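Local coordinates for type IV pilus biogenesis protein PilB (Streptococcus sanguinis, PDB 7B7P) that is a bimodular type IV pilin with a direct role in adhesion, its pilin module joined to a von Willebrand factor A-like module that has a magnesium-binding MIDAS, at residues 91-95 with 145-149; 135-139 with 421-426; 219-223 with 254-260. All blocks are in the same frame, centred on the assembly; numbering follows the deposited sequence.

Overall arrangement
Contact 1 lies within the pilin module; contact 2 joins that module to the helix that ends the chain; both reach the same six-stranded sheet, and their centres are about 17 Å apart. Contact 1 links that sheet to the three-stranded one, with one buried phenylalanine and, on the more exposed side, charged side chains. Contact 2 brings helix 402-424 onto the outer strand 136-139 by aromatic packing and a lysine bound to oxygens near the chain end. Contact 3, nested in the loop closed by contact 2, lies at the magnesium site; none of its touching residues is exposed, whereas Lys145, Ser138 and Phe422 of the others are. Hydrogen bonds between loops and a helix start dominate only there.

Contact 1: residues 91-95 with 145-149; sequences LDLEF and KGIAI
Phe95 N donates to Gly146 O (3.2 Å) in a nearly straight bond, 168° at the hydrogen, and this backbone link ties strand 92-101 to the turn leading into strand 148-152. Gly146 has a positive phi, which a residue without a side chain adopts easily. Ile147 CA makes a C-H...O contact with Leu93 O at 3.4 Å, and the CG2 branch of the same isoleucine leans on that oxygen.

With CG anti to its carbonyl carbon (chi1 -49°), the Phe95 ring stands against the incoming chain: Ile147 C lies in its plane at the edge, Ala148 N is 3.5 Å from Phe95 CD1, and the Ile149 CD1 methyl sits over one face in a CH-pi contact whose exact closeness is doubtful. Val23 of helix 9-27 also touches this ring. On the more exposed side, the Lys145 chain crosses Glu94 at about a right angle, Lys145 CG 3.6 Å from Glu94 CD. Lys145 NZ stays 4.6 Å from Asp92 OD1 and is no nearer the Glu94 carboxylate, so any attraction acts at a distance.

Ile147 and Ala148 both pair with Leu36 of the neighbouring strand, a classic beta bulge where two sheets meet beside the long N-terminal helix, consistent with the type IV pilin fold.

Contact 2: residues 135-139 with 421-426; sequences QVFSK and WFVSGP
Lys139 NZ donates to Pro426 O at 3.0 Å and, more weakly, to Phe422 O at 3.3 Å. Through this lysine the outer strand of the pilin-module sheet grips the end of helix 402-424, which follows the last strand of the von Willebrand factor A-like sheet, so the contact joins the two modules. A lysine suits the place: its extended chain reaches the chain end, where Pro426 O probably belongs to the terminal carboxylate, a natural partner for Lys139 and for Lys40, whose NZ binds the same oxygen. Lys139 NZ approaches it from above the carbonyl plane, 55° out. The weaker bond goes to the last turn of the helix.

The methylenes of Lys139 run antiparallel to the Phe422 side chain, Lys139 CE coming within 3.3 Å of Phe422 CE1. Further in, Phe137 points its CZ at the CB of Trp421 (3.5 Å). The Phe137 ring and the five-membered indole ring are near parallel, planes at 23°, but slid apart, so the two barely overlap; the stacking partner of Phe137 is Phe34. Gln135 CG lies over a face of the indole. Finally, Phe422 turns its ring edge to the strand backbone, where Ser138 O lies near the ring plane, 3.2 Å from Phe422 CZ.

Contact 3: residues 219-223 with 254-260; sequences FSTSA and GVTNPGD
Phe219, Thr221 and Asp260 bury the most surface where the loop after strand 212-219 meets the approach to helix 258-270, within a von Willebrand factor A fold and beside its MIDAS. The side chain of Thr256 lies about 3 Å from a bound magnesium ion, consistent with the threonine of the canonical motif; Ser173 and Asp284, also magnesium-binding residues, are nearby.

Phe219 packs against Thr256 and Pro258. Pro258 CA sits over one face, 4.0 Å from the Phe219 ring centroid in a CH-pi contact, and the Thr256 methyl CG2 meets the ring edge in plane, 3.9 Å from Phe219 CE1.

Thr221 holds the start of 254-260. Thr221 OG1, set beside the backbone N (chi1 -65°), accepts from Val255 N at 3.0 Å. Thr221 OG1 is also 3.3 Å from Gly254 CA, a close approach suited to a glycine, which has no side chain. Thr221 O accepts from Asn257 ND2 at 3.2 Å, the donor being tilted from the carbonyl plane. Asparagine suits this N-cap position because its other amide atom, Asn257 OD1, accepts from Asp260 N at 3.3 Å; the proline that follows lacks an N-H to satisfy.

Asp260 completes the join. Arg263 forms a salt bridge with its OD1, while Ala223 N donates to Asp260 OD2 at 3.0 Å, arriving from above the carboxylate plane, 43° out of it.

Contact 1: residues 91-95 with 145-149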
loop_
_atom_site.group_PDB
_atom_site.type_symbol
_atom_site.label_atom_id
_atom_site.label_comp_id
_atom_site.label_asym_id
_atom_site.label_seq_id
_atom_site.Cartn_x
_atom_site.Cartn_y
_atom_site.Cartn_z
ATOM N N LEU A 91 -9.947 -34.760 -14.029
ATOM C CA LEU A 91 -10.393 -34.154 -12.783
ATOM C C LEU A 91 -10.558 -32.642 -12.916
ATOM O O LEU A 91 -9.896 -31.998 -13.734
ATOM C CB LEU A 91 -9.403 -34.471 -11.661
ATOM C CG LEU A 91 -9.297 -35.941 -11.267
ATOM C CD1 LEU A 91 -8.255 -36.136 -10.175
ATOM C CD2 LEU A 91 -10.649 -36.435 -10.807
ATOM N N ASP A 92 -11.457 -32.084 -12.100
ATOM C CA ASP A 92 -11.709 -30.645 -12.020
ATOM C C ASP A 92 -11.469 -30.204 -10.576
ATOM O O ASP A 92 -12.257 -30.537 -9.682
ATOM C CB ASP A 92 -13.135 -30.325 -12.482
ATOM C CG ASP A 92 -13.409 -28.821 -12.602
ATOM O OD1 ASP A 92 -12.448 -28.035 -12.783
ATOM O OD2 ASP A 92 -14.600 -28.429 -12.541
ATOM N N LEU A 93 -10.385 -29.457 -10.350
ATOM C CA LEU A 93 -9.960 -29.047 -9.015
ATOM C C LEU A 93 -10.020 -27.529 -8.897
ATOM O O LEU A 93 -9.394 -26.818 -9.688
ATOM C CB LEU A 93 -8.546 -29.544 -8.727
ATOM C CG LEU A 93 -7.860 -28.881 -7.543
ATOM C CD1 LEU A 93 -8.569 -29.245 -6.235
ATOM C CD2 LEU A 93 -6.394 -29.289 -7.508
ATOM N N GLU A 94 -10.749 -27.030 -7.899
ATOM C CA GLU A 94 -10.920 -25.593 -7.743
ATOM C C GLU A 94 -10.893 -25.216 -6.267
ATOM O O GLU A 94 -11.500 -25.900 -5.438
ATOM C CB GLU A 94 -12.231 -25.124 -8.395
ATOM C CG GLU A 94 -12.592 -23.687 -8.043
ATOM C CD GLU A 94 -13.767 -23.141 -8.839
ATOM O OE1 GLU A 94 -14.505 -23.941 -9.464
ATOM O OE2 GLU A 94 -13.957 -21.904 -8.828
ATOM N N PHE A 95 -10.189 -24.123 -5.943
ATOM C CA PHE A 95 -10.118 -23.588 -4.588
ATOM C C PHE A 95 -10.731 -22.195 -4.533
ATOM O O PHE A 95 -10.714 -21.454 -5.517
ATOM C CB PHE A 95 -8.696 -23.506 -4.071
ATOM C CG PHE A 95 -7.918 -24.764 -4.248
ATOM C CD1 PHE A 95 -7.307 -25.038 -5.456
ATOM C CD2 PHE A 95 -7.805 -25.692 -3.213
ATOM C CE1 PHE A 95 -6.588 -26.204 -5.634
ATOM C CE2 PHE A 95 -7.079 -26.857 -3.385
ATOM C CZ PHE A 95 -6.469 -27.110 -4.600
ATOM N N LYS A 145 -10.711 -19.307 -12.961
ATOM C CA LYS A 145 -11.196 -20.288 -11.998
ATOM C C LYS A 145 -10.334 -20.388 -10.739
ATOM O O LYS A 145 -10.868 -20.371 -9.624
ATOM C CB LYS A 145 -11.291 -21.668 -12.656
ATOM C CG LYS A 145 -12.447 -22.501 -12.144
ATOM C CD LYS A 145 -12.308 -23.958 -12.582
ATOM C CE LYS A 145 -13.656 -24.569 -12.966
ATOM N NZ LYS A 145 -14.183 -24.020 -14.252
ATOM N N GLY A 146 -9.022 -20.532 -10.870
ATOM C CA GLY A 146 -8.236 -20.730 -9.662
ATOM C C GLY A 146 -8.148 -22.189 -9.257
ATOM O O GLY A 146 -8.962 -22.690 -8.475
ATOM N N ILE A 147 -7.134 -22.872 -9.779
ATOM C CA ILE A 147 -7.121 -24.320 -9.877
ATOM C C ILE A 147 -5.932 -24.920 -9.142
ATOM O O ILE A 147 -5.561 -26.056 -9.391
ATOM C CB ILE A 147 -7.143 -24.753 -11.355
ATOM C CG1 ILE A 147 -6.229 -23.854 -12.194
ATOM C CG2 ILE A 147 -8.552 -24.694 -11.896
ATOM C CD1 ILE A 147 -4.773 -24.238 -12.151
ATOM N N ALA A 148 -5.322 -24.152 -8.248
ATOM C CA ALA A 148 -4.077 -24.569 -7.625
ATOM C C ALA A 148 -3.789 -23.649 -6.453
ATOM O O ALA A 148 -4.365 -22.566 -6.337
ATOM C CB ALA A 148 -2.919 -24.544 -8.622
ATOM N N ILE A 149 -2.882 -24.094 -5.593
ATOM C CA ILE A 149 -2.505 -23.377 -4.384
ATOM C C ILE A 149 -0.987 -23.391 -4.270
ATOM O O ILE A 149 -0.323 -24.350 -4.678
ATOM C CB ILE A 149 -3.150 -23.997 -3.102
ATOM C CG1 ILE A 149 -4.545 -23.430 -2.817
ATOM C CG2 ILE A 149 -2.264 -23.837 -1.891
ATOM C CD1 ILE A 149 -5.356 -24.263 -1.816
#

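Contact 2: residues 135-139 with 421-426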
loop_
_atom_site.group_PDB
_atom_site.type_symbol
_atom_site.label_atom_id
_atom_site.label_comp_id
_atom_site.label_asym_id
_atom_site.label_seq_id
_atom_site.Cartn_x
_atom_site.Cartn_y
_atom_site.Cartn_z
ATOM N N GLN A 135 -3.103 -15.169 6.644
ATOM C CA GLN A 135 -2.419 -14.696 5.447
ATOM C C GLN A 135 -2.756 -15.627 4.291
ATOM O O GLN A 135 -1.959 -16.469 3.880
ATOM C CB GLN A 135 -0.920 -14.604 5.684
ATOM C CG GLN A 135 -0.561 -13.630 6.758
ATOM C CD GLN A 135 0.595 -14.102 7.596
ATOM O OE1 GLN A 135 1.371 -14.975 7.188
ATOM N NE2 GLN A 135 0.726 -13.523 8.785
ATOM N N VAL A 136 -3.973 -15.450 3.779
ATOM C CA VAL A 136 -4.485 -16.151 2.612
ATOM C C VAL A 136 -4.766 -15.102 1.545
ATOM O O VAL A 136 -5.450 -14.112 1.812
ATOM C CB VAL A 136 -5.748 -16.965 2.952
ATOM C CG1 VAL A 136 -6.876 -16.038 3.400
ATOM C CG2 VAL A 136 -6.181 -17.818 1.774
ATOM N N PHE A 137 -4.214 -15.308 0.353
ATOM C CA PHE A 137 -4.235 -14.314 -0.706
ATOM C C PHE A 137 -4.667 -14.982 -1.992
ATOM O O PHE A 137 -4.494 -16.190 -2.170
ATOM C CB PHE A 137 -2.861 -13.668 -0.907
ATOM C CG PHE A 137 -2.205 -13.258 0.371
ATOM C CD1 PHE A 137 -2.497 -12.040 0.954
ATOM C CD2 PHE A 137 -1.311 -14.099 1.008
ATOM C CE1 PHE A 137 -1.893 -11.658 2.146
ATOM C CE2 PHE A 137 -0.706 -13.724 2.199
ATOM C CZ PHE A 137 -1.000 -12.507 2.766
ATOM N N SER A 138 -5.236 -14.185 -2.883
ATOM C CA SER A 138 -5.673 -14.679 -4.173
ATOM C C SER A 138 -4.881 -13.992 -5.272
ATOM O O SER A 138 -4.728 -12.764 -5.267
ATOM C CB SER A 138 -7.161 -14.451 -4.382
ATOM O OG SER A 138 -7.477 -14.654 -5.741
ATOM N N LYS A 139 -4.368 -14.797 -6.200
ATOM C CA LYS A 139 -3.722 -14.323 -7.413
ATOM C C LYS A 139 -4.503 -14.773 -8.637
ATOM O O LYS A 139 -3.925 -15.078 -9.677
ATOM C CB LYS A 139 -2.276 -14.808 -7.479
ATOM C CG LYS A 139 -1.381 -14.079 -6.512
ATOM C CD LYS A 139 0.095 -14.283 -6.816
ATOM C CE LYS A 139 0.913 -13.131 -6.255
ATOM N NZ LYS A 139 2.367 -13.403 -6.282
ATOM N N TRP A 421 3.636 -9.037 1.562
ATOM C CA TRP A 421 3.249 -10.433 1.382
ATOM C C TRP A 421 3.039 -10.764 -0.088
ATOM O O TRP A 421 3.516 -11.792 -0.579
ATOM C CB TRP A 421 1.982 -10.730 2.191
ATOM C CG TRP A 421 2.323 -11.127 3.568
ATOM C CD1 TRP A 421 2.166 -10.388 4.716
ATOM C CD2 TRP A 421 2.941 -12.350 3.955
ATOM N NE1 TRP A 421 2.644 -11.093 5.800
ATOM C CE2 TRP A 421 3.124 -12.302 5.357
ATOM C CE3 TRP A 421 3.353 -13.495 3.253
ATOM C CZ2 TRP A 421 3.701 -13.356 6.065
ATOM C CZ3 TRP A 421 3.928 -14.539 3.960
ATOM C CH2 TRP A 421 4.096 -14.464 5.350
ATOM N N PHE A 422 2.358 -9.883 -0.812
ATOM C CA PHE A 422 1.975 -10.190 -2.183
ATOM C C PHE A 422 3.176 -10.247 -3.115
ATOM O O PHE A 422 3.139 -10.967 -4.123
ATOM C CB PHE A 422 0.981 -9.150 -2.674
ATOM C CG PHE A 422 -0.146 -9.721 -3.448
ATOM C CD1 PHE A 422 0.011 -10.030 -4.786
ATOM C CD2 PHE A 422 -1.375 -9.945 -2.840
ATOM C CE1 PHE A 422 -1.045 -10.564 -5.516
ATOM C CE2 PHE A 422 -2.438 -10.476 -3.557
ATOM C CZ PHE A 422 -2.275 -10.787 -4.898
ATOM N N VAL A 423 4.232 -9.493 -2.814
ATOM C CA VAL A 423 5.378 -9.434 -3.716
ATOM C C VAL A 423 6.412 -10.509 -3.378
ATOM O O VAL A 423 7.089 -11.021 -4.278
ATOM C CB VAL A 423 5.996 -8.020 -3.712
ATOM C CG1 VAL A 423 6.864 -7.781 -2.451
ATOM C CG2 VAL A 423 6.784 -7.781 -5.000
ATOM N N SER A 424 6.530 -10.884 -2.102
ATOM C CA SER A 424 7.291 -12.075 -1.764
ATOM C C SER A 424 6.623 -13.339 -2.294
ATOM O O SER A 424 7.280 -14.379 -2.416
ATOM C CB SER A 424 7.484 -12.167 -0.251
ATOM O OG SER A 424 7.726 -10.890 0.327
ATOM N N GLY A 425 5.346 -13.266 -2.653
ATOM C CA GLY A 425 4.610 -14.431 -3.077
ATOM C C GLY A 425 5.151 -15.083 -4.334
ATOM O O GLY A 425 6.090 -14.598 -4.973
ATOM N N PRO A 426 4.550 -16.212 -4.715
ATOM C CA PRO A 426 4.948 -16.995 -5.894
ATOM C C PRO A 426 4.811 -16.225 -7.206
ATOM O O PRO A 426 3.697 -15.830 -7.540
ATOM C CB PRO A 426 3.983 -18.188 -5.862
ATOM C CG PRO A 426 3.505 -18.246 -4.440
ATOM C CD PRO A 426 3.443 -16.840 -3.975
#

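Contact 3: residues 219-223 with 254-260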
loop_
_atom_site.group_PDB
_atom_site.type_symbol
_atom_site.label_atom_id
_atom_site.label_comp_id
_atom_site.label_asym_id
_atom_site.label_seq_id
_atom_site.Cartn_x
_atom_site.Cartn_y
_atom_site.Cartn_z
ATOM N N PHE A 219 6.289 20.321 5.293
ATOM C CA PHE A 219 6.112 21.320 4.256
ATOM C C PHE A 219 5.077 22.311 4.730
ATOM O O PHE A 219 4.114 21.949 5.410
ATOM C CB PHE A 219 5.690 20.712 2.896
ATOM C CG PHE A 219 4.254 20.223 2.848
ATOM C CD1 PHE A 219 3.230 21.075 2.462
ATOM C CD2 PHE A 219 3.944 18.897 3.167
ATOM C CE1 PHE A 219 1.914 20.637 2.418
ATOM C CE2 PHE A 219 2.631 18.435 3.112
ATOM C CZ PHE A 219 1.616 19.305 2.736
ATOM N N SER A 220 5.298 23.563 4.375
ATOM C CA SER A 220 4.279 24.576 4.515
ATOM C C SER A 220 4.439 25.521 3.341
ATOM O O SER A 220 4.112 25.158 2.206
ATOM C CB SER A 220 4.392 25.299 5.860
ATOM O OG SER A 220 5.675 25.881 6.013
ATOM N N THR A 221 4.901 26.744 3.604
ATOM C CA THR A 221 5.247 27.645 2.513
ATOM C C THR A 221 6.233 26.975 1.560
ATOM O O THR A 221 6.148 27.134 0.336
ATOM C CB THR A 221 5.808 28.941 3.090
ATOM O OG1 THR A 221 4.772 29.603 3.832
ATOM C CG2 THR A 221 6.297 29.880 1.973
ATOM N N SER A 222 7.137 26.180 2.105
ATOM C CA SER A 222 8.024 25.359 1.311
ATOM C C SER A 222 8.436 24.187 2.195
ATOM O O SER A 222 8.087 24.126 3.374
ATOM C CB SER A 222 9.203 26.188 0.784
ATOM O OG SER A 222 10.199 26.313 1.770
ATOM N N ALA A 223 9.156 23.243 1.613
ATOM C CA ALA A 223 9.397 21.970 2.273
ATOM C C ALA A 223 10.737 21.987 3.006
ATOM O O ALA A 223 11.639 22.764 2.687
ATOM C CB ALA A 223 9.354 20.811 1.255
ATOM N N GLY A 254 3.240 29.165 8.155
ATOM C CA GLY A 254 3.253 29.211 6.696
ATOM C C GLY A 254 1.948 28.782 6.037
ATOM O O GLY A 254 0.918 28.555 6.680
ATOM N N VAL A 255 2.010 28.674 4.706
ATOM C CA VAL A 255 0.877 28.257 3.879
ATOM C C VAL A 255 1.061 26.796 3.455
ATOM O O VAL A 255 1.790 26.044 4.102
ATOM C CB VAL A 255 0.723 29.195 2.667
ATOM C CG1 VAL A 255 0.137 30.524 3.115
ATOM C CG2 VAL A 255 2.076 29.401 1.972
ATOM N N THR A 256 0.403 26.367 2.378
ATOM C CA THR A 256 0.307 24.945 2.047
ATOM C C THR A 256 0.828 24.709 0.631
ATOM O O THR A 256 0.148 25.027 -0.348
ATOM C CB THR A 256 -1.146 24.465 2.212
ATOM O OG1 THR A 256 -1.608 24.808 3.528
ATOM C CG2 THR A 256 -1.268 22.940 2.014
ATOM N N ASN A 257 2.021 24.121 0.525
ATOM C CA ASN A 257 2.721 23.905 -0.742
ATOM C C ASN A 257 2.985 22.407 -0.857
ATOM O O ASN A 257 4.124 21.947 -0.694
ATOM C CB ASN A 257 4.020 24.713 -0.799
ATOM C CG ASN A 257 4.694 24.702 -2.190
ATOM O OD1 ASN A 257 4.378 23.867 -3.035
ATOM N ND2 ASN A 257 5.627 25.643 -2.420
ATOM N N PRO A 258 1.949 21.613 -1.115
ATOM C CA PRO A 258 2.137 20.154 -1.136
ATOM C C PRO A 258 3.076 19.676 -2.238
ATOM O O PRO A 258 3.804 18.689 -2.044
ATOM C CB PRO A 258 0.703 19.621 -1.322
ATOM C CG PRO A 258 -0.021 20.718 -2.032
ATOM C CD PRO A 258 0.584 22.010 -1.532
ATOM N N GLY A 259 3.091 20.345 -3.389
ATOM C CA GLY A 259 4.051 19.977 -4.421
ATOM C C GLY A 259 5.484 19.954 -3.916
ATOM O O GLY A 259 6.235 19.005 -4.180
ATOM N N ASP A 260 5.894 20.994 -3.167
ATOM C CA ASP A 260 7.281 21.002 -2.702
ATOM C C ASP A 260 7.513 19.894 -1.680
ATOM O O ASP A 260 8.554 19.224 -1.707
ATOM C CB ASP A 260 7.681 22.376 -2.143
ATOM C CG ASP A 260 9.216 22.605 -2.158
ATOM O OD1 ASP A 260 9.934 21.964 -2.948
ATOM O OD2 ASP A 260 9.724 23.405 -1.344
#